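Local atomic coordinates of beta-phosphoglucomutase (Clostridium difficile, PDB entry 4GIB), a protein that probably interconverts beta-D-glucose 1-phosphate and beta-D-glucose 6-phosphate as a magnesium-dependent phosphomutase of the HAD-like superfamily. Residues L118-V128 with T229-I237. Sequence-based numbering, arbitrary orientation.
Sequences LPGIESLLIDV and TNQLKFEYI
T229 and P119 make the one direct hydrogen bond between 118-128 and 229-237: OG1 of T229 donates to O of P119 at 2.6 Å, meeting a lone pair in the carbonyl plane at a C=O...O angle of 140°. With chi1 at 58°, the T229 hydroxyl sits between its own backbone N and carbonyl carbon and faces the proline carbonyl, while CG2 lies against CB and CD1 of L118. Beside this bond the side-chain amide of N230 lies against CB of P119, with OD1 3.1 Å from that carbon. G120, at the N-cap of helix 121-130, has a positive phi that completes the type II turn 118-121; its CA comes to 4.1 Å from T229 O.

Two waters bridge the segments further along. One donates to both G120 O and L232 O; the other accepts from F234 N, in the first turn of helix 234-247, and donates to D127 OD2 at 3.0 Å.

Apolar contacts fill the inner side. L124, its CG anti to the backbone N (chi1 -175°), brings CD1 to 3.6 Å from L232 O. The same methyl lies at the edge of the F234 ring, near its plane, and 4.1 Å from I237 CD1. I121 CD1 and L232 CD1 lie side by side, 4.1 Å apart. The V128 and F234 side chains cross at about a right angle, CG2 to CD1 4.1 Å, and D127 CB packs on F234 CB.

Beneath, L124 reaches F31, I237 reaches F29 and L232 reaches V226. The first turn of helix 234-247 and the 229-233 connection from edge strand 224-226 pack against helix 121-130 on one side of the parallel sheet of the Rossmann-like HAD core.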
loop_
_atom_site.group_PDB
_atom_site.type_symbol
_atom_site.label_atom_id
_atom_site.label_comp_id
_atom_site.label_asym_id
_atom_site.label_seq_id
_atom_site.Cartn_x
_atom_site.Cartn_y
_atom_site.Cartn_z
ATOM N N LEU A 118 5.435 -5.682 10.588
ATOM C CA LEU A 118 4.564 -5.113 11.625
ATOM C C LEU A 118 3.969 -6.216 12.509
ATOM O O LEU A 118 3.713 -7.319 12.036
ATOM C CB LEU A 118 3.506 -4.170 11.039
ATOM C CG LEU A 118 4.112 -2.851 10.532
ATOM C CD1 LEU A 118 3.094 -1.919 9.849
ATOM C CD2 LEU A 118 4.813 -2.113 11.694
ATOM N N PRO A 119 3.814 -5.935 13.815
ATOM C CA PRO A 119 3.275 -6.901 14.784
ATOM C C PRO A 119 1.947 -7.509 14.342
ATOM O O PRO A 119 1.068 -6.779 13.878
ATOM C CB PRO A 119 3.053 -6.051 16.042
ATOM C CG PRO A 119 3.961 -4.893 15.899
ATOM C CD PRO A 119 4.130 -4.640 14.442
ATOM N N GLY A 120 1.812 -8.831 14.482
ATOM C CA GLY A 120 0.591 -9.548 14.116
ATOM C C GLY A 120 0.450 -9.954 12.653
ATOM O O GLY A 120 -0.396 -10.771 12.324
ATOM N N ILE A 121 1.288 -9.424 11.770
ATOM C CA ILE A 121 1.162 -9.718 10.330
ATOM C C ILE A 121 1.549 -11.146 9.969
ATOM O O ILE A 121 0.801 -11.823 9.269
ATOM C CB ILE A 121 1.955 -8.727 9.488
ATOM C CG1 ILE A 121 1.397 -7.326 9.694
ATOM C CG2 ILE A 121 1.889 -9.093 7.976
ATOM C CD1 ILE A 121 -0.061 -7.165 9.215
ATOM N N GLU A 122 2.712 -11.608 10.431
ATOM C CA GLU A 122 3.114 -12.996 10.170
ATOM C C GLU A 122 2.061 -13.986 10.613
ATOM O O GLU A 122 1.756 -14.930 9.897
ATOM C CB GLU A 122 4.405 -13.374 10.882
ATOM C CG GLU A 122 5.646 -13.079 10.139
ATOM C CD GLU A 122 6.839 -13.761 10.780
ATOM O OE1 GLU A 122 7.153 -13.441 11.953
ATOM O OE2 GLU A 122 7.465 -14.613 10.102
ATOM N N SER A 123 1.536 -13.789 11.814
ATOM C CA SER A 123 0.517 -14.696 12.361
ATOM C C SER A 123 -0.730 -14.659 11.485
ATOM O O SER A 123 -1.341 -15.694 11.215
ATOM C CB SER A 123 0.189 -14.324 13.801
ATOM O OG SER A 123 -0.925 -15.050 14.265
ATOM N N LEU A 124 -1.104 -13.471 11.024
ATOM C CA LEU A 124 -2.255 -13.351 10.132
ATOM C C LEU A 124 -1.955 -14.090 8.839
ATOM O O LEU A 124 -2.745 -14.918 8.396
ATOM C CB LEU A 124 -2.595 -11.889 9.815
ATOM C CG LEU A 124 -3.876 -11.696 8.985
ATOM C CD1 LEU A 124 -5.098 -12.248 9.744
ATOM C CD2 LEU A 124 -4.098 -10.251 8.621
ATOM N N LEU A 125 -0.812 -13.799 8.235
ATOM C CA LEU A 125 -0.435 -14.447 6.966
ATOM C C LEU A 125 -0.549 -15.972 7.070
ATOM O O LEU A 125 -1.103 -16.609 6.186
ATOM C CB LEU A 125 0.965 -14.021 6.521
ATOM C CG LEU A 125 1.133 -12.551 6.102
ATOM C CD1 LEU A 125 2.597 -12.236 5.844
ATOM C CD2 LEU A 125 0.278 -12.191 4.874
ATOM N N ILE A 126 -0.052 -16.550 8.162
ATOM C CA ILE A 126 -0.169 -17.994 8.384
ATOM C C ILE A 126 -1.631 -18.470 8.430
ATOM O O ILE A 126 -2.015 -19.367 7.675
ATOM C CB ILE A 126 0.502 -18.413 9.699
ATOM C CG1 ILE A 126 2.014 -18.162 9.620
ATOM C CG2 ILE A 126 0.200 -19.859 10.003
ATOM C CD1 ILE A 126 2.643 -18.735 8.423
ATOM N N ASP A 127 -2.435 -17.872 9.314
ATOM C CA ASP A 127 -3.852 -18.244 9.443
ATOM C C ASP A 127 -4.656 -18.110 8.141
ATOM O O ASP A 127 -5.540 -18.919 7.881
ATOM C CB ASP A 127 -4.540 -17.434 10.556
ATOM C CG ASP A 127 -4.057 -17.818 11.947
ATOM O OD1 ASP A 127 -3.499 -18.928 12.115
ATOM O OD2 ASP A 127 -4.245 -17.014 12.881
ATOM N N VAL A 128 -4.389 -17.086 7.343
ATOM C CA VAL A 128 -5.100 -16.938 6.078
ATOM C C VAL A 128 -4.826 -18.170 5.228
ATOM O O VAL A 128 -5.748 -18.792 4.695
ATOM C CB VAL A 128 -4.670 -15.673 5.316
ATOM C CG1 VAL A 128 -5.224 -15.670 3.897
ATOM C CG2 VAL A 128 -5.113 -14.431 6.071
ATOM N N THR A 229 -1.877 -3.121 13.693
ATOM C CA THR A 229 -1.728 -4.425 13.045
ATOM C C THR A 229 -1.921 -5.593 14.027
ATOM O O THR A 229 -2.304 -6.689 13.617
ATOM C CB THR A 229 -0.372 -4.536 12.292
ATOM O OG1 THR A 229 0.712 -4.320 13.205
ATOM C CG2 THR A 229 -0.288 -3.492 11.154
ATOM N N ASN A 230 -1.681 -5.352 15.316
ATOM C CA ASN A 230 -1.896 -6.376 16.353
ATOM C C ASN A 230 -3.355 -6.727 16.558
ATOM O O ASN A 230 -3.668 -7.747 17.180
ATOM C CB ASN A 230 -1.345 -5.917 17.704
ATOM C CG ASN A 230 0.094 -6.288 17.910
ATOM O OD1 ASN A 230 0.582 -7.288 17.374
ATOM N ND2 ASN A 230 0.779 -5.519 18.743
ATOM N N GLN A 231 -4.240 -5.864 16.063
ATOM C CA GLN A 231 -5.673 -6.064 16.200
ATOM C C GLN A 231 -6.219 -6.859 15.006
ATOM O O GLN A 231 -7.375 -7.240 15.004
ATOM C CB GLN A 231 -6.377 -4.709 16.264
ATOM C CG GLN A 231 -5.803 -3.721 17.293
ATOM C CD GLN A 231 -5.978 -4.185 18.712
ATOM O OE1 GLN A 231 -7.041 -4.668 19.083
ATOM N NE2 GLN A 231 -4.942 -4.013 19.531
ATOM N N LEU A 232 -5.386 -7.074 13.985
ATOM C CA LEU A 232 -5.783 -7.824 12.787
ATOM C C LEU A 232 -5.755 -9.339 13.023
ATOM O O LEU A 232 -4.873 -10.039 12.522
ATOM C CB LEU A 232 -4.875 -7.478 11.612
ATOM C CG LEU A 232 -4.951 -6.052 11.057
ATOM C CD1 LEU A 232 -3.930 -5.891 9.947
ATOM C CD2 LEU A 232 -6.354 -5.759 10.558
ATOM N N LYS A 233 -6.737 -9.834 13.772
ATOM C CA LYS A 233 -6.832 -11.256 14.086
ATOM C C LYS A 233 -7.793 -11.897 13.092
ATOM O O LYS A 233 -8.822 -11.311 12.738
ATOM C CB LYS A 233 -7.310 -11.449 15.516
ATOM C CG LYS A 233 -6.595 -10.538 16.501
ATOM C CD LYS A 233 -6.802 -10.956 17.962
ATOM C CE LYS A 233 -5.984 -12.193 18.310
ATOM N NZ LYS A 233 -4.507 -11.977 18.143
ATOM N N PHE A 234 -7.458 -13.100 12.647
ATOM C CA PHE A 234 -8.230 -13.756 11.613
ATOM C C PHE A 234 -9.701 -14.020 11.947
ATOM O O PHE A 234 -10.566 -13.765 11.119
ATOM C CB PHE A 234 -7.563 -15.054 11.146
ATOM C CG PHE A 234 -8.323 -15.718 10.054
ATOM C CD1 PHE A 234 -8.144 -15.322 8.738
ATOM C CD2 PHE A 234 -9.276 -16.677 10.343
ATOM C CE1 PHE A 234 -8.875 -15.898 7.719
ATOM C CE2 PHE A 234 -10.019 -17.269 9.333
ATOM C CZ PHE A 234 -9.815 -16.871 8.010
ATOM N N GLU A 235 -9.983 -14.536 13.138
ATOM C CA GLU A 235 -11.362 -14.830 13.523
ATOM C C GLU A 235 -12.184 -13.556 13.668
ATOM O O GLU A 235 -13.363 -13.545 13.323
ATOM C CB GLU A 235 -11.411 -15.691 14.800
ATOM C CG GLU A 235 -10.804 -17.073 14.571
ATOM C CD GLU A 235 -10.784 -17.952 15.801
ATOM O OE1 GLU A 235 -11.647 -17.786 16.695
ATOM O OE2 GLU A 235 -9.901 -18.835 15.858
ATOM N N TYR A 236 -11.561 -12.491 14.173
ATOM C CA TYR A 236 -12.237 -11.200 14.311
ATOM C C TYR A 236 -12.534 -10.609 12.932
ATOM O O TYR A 236 -13.629 -10.110 12.677
ATOM C CB TYR A 236 -11.384 -10.232 15.130
ATOM C CG TYR A 236 -11.973 -8.845 15.258
ATOM C CD1 TYR A 236 -13.047 -8.610 16.107
ATOM C CD2 TYR A 236 -11.442 -7.763 14.550
ATOM C CE1 TYR A 236 -13.599 -7.342 16.242
ATOM C CE2 TYR A 236 -11.989 -6.482 14.680
ATOM C CZ TYR A 236 -13.073 -6.285 15.535
ATOM O OH TYR A 236 -13.636 -5.041 15.702
ATOM N N ILE A 237 -11.556 -10.658 12.043
ATOM C CA ILE A 237 -11.766 -10.172 10.684
ATOM C C ILE A 237 -12.893 -10.987 10.022
ATOM O O ILE A 237 -13.778 -10.428 9.384
ATOM C CB ILE A 237 -10.452 -10.250 9.825
ATOM C CG1 ILE A 237 -9.404 -9.261 10.361
ATOM C CG2 ILE A 237 -10.744 -9.926 8.372
ATOM C CD1 ILE A 237 -8.034 -9.338 9.681
HETATM O O HOH W 1 -2.504 -11.139 13.683
HETATM O O HOH W 2 -4.700 -14.090 12.654
#